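Local coordinates for protein acyl-homoserine-lactone synthase (Pseudomonas aeruginosa, PDB 1RO5) that makes the quorum-sensing autoinducer N-(3-oxododecanoyl)homoserine lactone from fatty acyl-ACP and S-adenosyl-L-methionine, at residues 76-81 / 139-144; 86-89 / 93-96. One frame throughout, in Å; residues are numbered along the deposited sequence.

Overall arrangement
Both contacts lie on one side of the molecule, their centres about 8 Å apart. Contact 1 packs the turn and short helix 79-82 on strand 139-145 of the central sheet. Contact 2 lies further out, in the loop that leads from this helix to strand 99-107, so the chain leaves contact 1, passes through both segments of contact 2 and only later returns. The two contacts touch. Tyr78 OH lies 2.6 Å from Pro94 O, a probable hydrogen bond. Lys81 CG packs on Ala93 CB at 3.6 Å, and Val143 CG1 meets Leu87 CD1 at 3.5 Å. The zinc ion is held at the N-terminus by Gly1, Ser2 and His3, which belong to neither contact.

Contact 1 of 2, residues 76-81 / 139-144; sequences GPYMLK and TLVTVT
With chi1 at -166°, Leu80 extends its side chain away from its own backbone N and reaches the strand. Leu80 CG lies 4.1 Å from Val143 CG2. Its methyls are only approximately placed, as CG is modelled nearly flat; as built, Leu80 CD2 is 4.0 Å from Val143 CG2 and CD1 4.4 Å from Val141 CB. Tyr78 takes the less common rotamer with CG between backbone N and carbonyl carbon (chi1 63°). This swings its ring over to Val141, where Tyr78 CE1 meets Val141 CG2 obliquely at 4.2 Å. Lys81 CB lies above one face of the Tyr78 ring, 3.7 Å from its plane and toward the rim.

The short helix thus packs on the mixed central sheet of the alpha-beta-alpha sandwich. Strand 139-145 runs there between strand 99-107 (parallel) and strand 171-179 (antiparallel). Thr142 points the other way and bonds through OG1 to Leu102 O.

Tyr78 is the N-cap residue, and its N bonds to Asn82 OD1. Glu101 OE1 accepts Met79 N, and OE2 weakly accepts Leu80 N. The touching atoms are all carbon, and all four touching residues are buried. No hydrogen bond joins the segments; part of the polar hold on the helix start comes from Glu101 of strand 99-107.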
loop_
_atom_site.group_PDB
_atom_site.type_symbol
_atom_site.label_atom_id
_atom_site.label_comp_id
_atom_site.label_asym_id
_atom_site.label_seq_id
_atom_site.Cartn_x
_atom_site.Cartn_y
_atom_site.Cartn_z
ATOM N N GLY A 76 -15.448 0.043 -5.137
ATOM C CA GLY A 76 -15.468 -1.288 -5.776
ATOM C C GLY A 76 -15.007 -2.310 -4.722
ATOM O O GLY A 76 -14.962 -2.011 -3.537
ATOM N N PRO A 77 -14.780 -3.556 -5.107
ATOM C CA PRO A 77 -14.361 -4.547 -4.116
ATOM C C PRO A 77 -12.887 -4.280 -3.669
ATOM O O PRO A 77 -12.104 -3.826 -4.515
ATOM C CB PRO A 77 -14.456 -5.893 -4.888
ATOM C CG PRO A 77 -15.318 -5.561 -6.088
ATOM C CD PRO A 77 -14.979 -4.126 -6.457
ATOM N N TYR A 78 -12.567 -4.514 -2.382
ATOM C CA TYR A 78 -11.226 -4.316 -1.881
ATOM C C TYR A 78 -10.973 -5.287 -0.747
ATOM O O TYR A 78 -11.925 -5.904 -0.270
ATOM C CB TYR A 78 -10.972 -2.826 -1.532
ATOM C CG TYR A 78 -11.820 -2.272 -0.434
ATOM C CD1 TYR A 78 -11.339 -2.196 0.845
ATOM C CD2 TYR A 78 -13.126 -1.837 -0.699
ATOM C CE1 TYR A 78 -12.074 -1.677 1.850
ATOM C CE2 TYR A 78 -13.915 -1.303 0.320
ATOM C CZ TYR A 78 -13.315 -1.189 1.590
ATOM O OH TYR A 78 -14.057 -0.698 2.662
ATOM N N MET A 79 -9.700 -5.536 -0.385
ATOM C CA MET A 79 -9.347 -6.736 0.414
ATOM C C MET A 79 -9.947 -6.570 1.850
ATOM O O MET A 79 -10.344 -7.559 2.461
ATOM C CB MET A 79 -7.819 -6.911 0.555
ATOM C CG MET A 79 -7.076 -7.004 -0.793
ATOM S SD MET A 79 -5.408 -7.596 -0.713
ATOM C CE MET A 79 -5.829 -9.494 -0.501
ATOM N N LEU A 80 -10.088 -5.355 2.389
ATOM C CA LEU A 80 -10.522 -5.251 3.807
ATOM C C LEU A 80 -12.007 -5.716 3.832
ATOM O O LEU A 80 -12.412 -6.432 4.726
ATOM C CB LEU A 80 -10.491 -3.814 4.314
ATOM C CG LEU A 80 -10.587 -3.472 5.767
ATOM C CD1 LEU A 80 -10.807 -2.055 6.160
ATOM C CD2 LEU A 80 -10.842 -4.526 6.805
ATOM N N LYS A 81 -12.745 -5.314 2.813
ATOM C CA LYS A 81 -14.189 -5.550 2.747
ATOM C C LYS A 81 -14.435 -6.957 2.302
ATOM O O LYS A 81 -15.355 -7.605 2.829
ATOM C CB LYS A 81 -14.873 -4.589 1.777
ATOM C CG LYS A 81 -16.407 -4.730 1.699
ATOM C CD LYS A 81 -17.215 -4.188 0.495
ATOM C CE LYS A 81 -17.644 -2.746 0.536
ATOM N NZ LYS A 81 -17.350 -2.067 -0.865
ATOM N N THR A 139 -8.765 9.722 3.107
ATOM C CA THR A 139 -8.478 8.587 3.926
ATOM C C THR A 139 -7.955 7.385 3.124
ATOM O O THR A 139 -8.521 6.985 2.097
ATOM C CB THR A 139 -9.753 8.127 4.631
ATOM O OG1 THR A 139 -10.290 9.156 5.430
ATOM C CG2 THR A 139 -9.425 6.949 5.724
ATOM N N LEU A 140 -6.932 6.769 3.653
ATOM C CA LEU A 140 -6.463 5.485 3.196
ATOM C C LEU A 140 -6.758 4.367 4.205
ATOM O O LEU A 140 -6.528 4.527 5.440
ATOM C CB LEU A 140 -4.993 5.590 2.976
ATOM C CG LEU A 140 -4.651 6.586 1.841
ATOM C CD1 LEU A 140 -3.178 6.566 1.640
ATOM C CD2 LEU A 140 -5.319 6.373 0.472
ATOM N N VAL A 141 -7.353 3.254 3.777
ATOM C CA VAL A 141 -7.464 2.146 4.679
ATOM C C VAL A 141 -6.543 0.995 4.197
ATOM O O VAL A 141 -6.144 0.953 3.032
ATOM C CB VAL A 141 -8.915 1.681 4.796
ATOM C CG1 VAL A 141 -9.740 2.766 5.423
ATOM C CG2 VAL A 141 -9.506 1.234 3.425
ATOM N N THR A 142 -6.149 0.104 5.088
ATOM C CA THR A 142 -5.321 -1.009 4.672
ATOM C C THR A 142 -5.370 -2.120 5.718
ATOM O O THR A 142 -5.592 -1.865 6.888
ATOM C CB THR A 142 -3.893 -0.512 4.392
ATOM O OG1 THR A 142 -3.062 -1.598 3.979
ATOM C CG2 THR A 142 -3.261 0.001 5.718
ATOM N N VAL A 143 -5.118 -3.343 5.317
ATOM C CA VAL A 143 -4.863 -4.441 6.245
ATOM C C VAL A 143 -3.371 -4.672 6.168
ATOM O O VAL A 143 -2.851 -5.009 5.090
ATOM C CB VAL A 143 -5.609 -5.709 5.854
ATOM C CG1 VAL A 143 -5.141 -7.003 6.639
ATOM C CG2 VAL A 143 -7.042 -5.535 6.127
ATOM N N THR A 144 -2.689 -4.461 7.286
ATOM C CA THR A 144 -1.261 -4.642 7.318
ATOM C C THR A 144 -0.903 -5.317 8.696
ATOM O O THR A 144 -1.823 -5.921 9.363
ATOM C CB THR A 144 -0.515 -3.317 6.980
ATOM O OG1 THR A 144 0.876 -3.597 6.911
ATOM C CG2 THR A 144 -0.654 -2.288 8.092
#

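Contact 2 of 2, residues 86-89 / 93-96; sequences ELLH and APCS
Leu88 packs on Ala93 and Pro94 in a loop of the alpha-beta-alpha sandwich, a fold related to the acetyltransferases. The loop follows helix 79-82 and leads to strand 99-107. Residues 86-88 form the last part of a 3-10 turn, and 93-96 run without regular structure. The two segments are only a few residues apart, so this is a local contact.

Leu88 carries one side of it. Its CG sits opposite the carbonyl carbon and beside the backbone N (chi1 -80°), and chi2 near 173° holds CD1 extended from CA. The forked end then reaches residues 93 and 94 with both methyls. Leu88 CD1 touches Ala93 CB at 3.9 Å and Ala93 CA at 4.0 Å. Leu88 CD2 lies 4.2 Å from Ala93 CA and 4.5 Å from Pro94 CD. Ala93 thus offers its main-chain carbon as well as its methyl, while Pro94 adds a looser approach through CD. The contact is small and apolar, without a hydrogen bond across it.

Other groups place it in the fold. Leu88 also touches Leu80 of the short helix, and Phe162 touches both Leu88 and Pro94. Further along, Ser96 N bonds to Thr74 OG1, and Ser96 OG bonds to His98 N.

At the other end, His89 has positive backbone angles (phi 51°), in the left-handed region, where the 3-10 turn has ended. Its NE2 bonds to Pro164 O. The imidazole folds back over its own turn. Glu86 O accepts a hydrogen bond from His89 N at 3.0 Å and also sits over the centre of the His89 ring, 3.7 Å above its plane.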
loop_
_atom_site.group_PDB
_atom_site.type_symbol
_atom_site.label_atom_id
_atom_site.label_comp_id
_atom_site.label_asym_id
_atom_site.label_seq_id
_atom_site.Cartn_x
_atom_site.Cartn_y
_atom_site.Cartn_z
ATOM N N GLU A 86 -13.366 -9.838 8.954
ATOM C CA GLU A 86 -13.191 -10.001 10.433
ATOM C C GLU A 86 -12.485 -8.817 11.042
ATOM O O GLU A 86 -12.769 -8.406 12.177
ATOM C CB GLU A 86 -12.319 -11.243 10.810
ATOM C CG GLU A 86 -12.238 -12.379 9.799
ATOM C CD GLU A 86 -11.357 -12.126 8.505
ATOM O OE1 GLU A 86 -11.989 -11.887 7.433
ATOM O OE2 GLU A 86 -10.073 -12.263 8.518
ATOM N N LEU A 87 -11.563 -8.183 10.299
ATOM C CA LEU A 87 -10.786 -7.098 10.882
ATOM C C LEU A 87 -11.617 -5.836 10.998
ATOM O O LEU A 87 -11.181 -4.824 11.595
ATOM C CB LEU A 87 -9.509 -6.856 10.109
ATOM C CG LEU A 87 -8.503 -8.026 10.192
ATOM C CD1 LEU A 87 -7.194 -7.813 9.414
ATOM C CD2 LEU A 87 -8.091 -8.351 11.581
ATOM N N LEU A 88 -12.791 -5.856 10.385
ATOM C CA LEU A 88 -13.748 -4.730 10.546
ATOM C C LEU A 88 -14.403 -4.727 11.957
ATOM O O LEU A 88 -15.020 -3.750 12.339
ATOM C CB LEU A 88 -14.883 -4.918 9.503
ATOM C CG LEU A 88 -14.480 -4.452 8.108
ATOM C CD1 LEU A 88 -15.523 -4.795 7.062
ATOM C CD2 LEU A 88 -14.114 -2.873 8.216
ATOM N N HIS A 89 -14.356 -5.870 12.655
ATOM C CA HIS A 89 -15.028 -6.063 13.957
ATOM C C HIS A 89 -16.513 -5.638 13.902
ATOM O O HIS A 89 -16.955 -4.849 14.698
ATOM C CB HIS A 89 -14.188 -5.386 15.080
ATOM C CG HIS A 89 -12.856 -6.065 15.251
ATOM N ND1 HIS A 89 -12.740 -7.338 15.812
ATOM C CD2 HIS A 89 -11.625 -5.759 14.743
ATOM C CE1 HIS A 89 -11.490 -7.762 15.675
ATOM N NE2 HIS A 89 -10.783 -6.796 15.094
ATOM N N ALA A 93 -17.946 -1.525 6.320
ATOM C CA ALA A 93 -16.796 -1.345 5.405
ATOM C C ALA A 93 -16.958 0.020 4.764
ATOM O O ALA A 93 -18.023 0.326 4.178
ATOM C CB ALA A 93 -16.841 -2.379 4.360
ATOM N N PRO A 94 -15.940 0.825 4.777
ATOM C CA PRO A 94 -16.070 2.149 4.127
ATOM C C PRO A 94 -16.393 1.989 2.599
ATOM O O PRO A 94 -15.968 0.959 1.987
ATOM C CB PRO A 94 -14.672 2.782 4.292
ATOM C CG PRO A 94 -14.098 1.984 5.541
ATOM C CD PRO A 94 -14.604 0.544 5.344
ATOM N N CYS A 95 -17.060 2.987 1.993
ATOM C CA CYS A 95 -17.396 2.941 0.594
ATOM C C CYS A 95 -17.512 4.365 0.156
ATOM O O CYS A 95 -18.507 5.022 0.401
ATOM C CB CYS A 95 -18.717 2.204 0.408
ATOM S SG CYS A 95 -19.229 2.134 -1.348
ATOM N N SER A 96 -16.472 4.883 -0.489
ATOM C CA SER A 96 -16.500 6.281 -0.802
ATOM C C SER A 96 -15.480 6.542 -1.867
ATOM O O SER A 96 -14.434 5.942 -1.916
ATOM C CB SER A 96 -16.189 7.158 0.456
ATOM O OG SER A 96 -15.767 8.486 0.061
#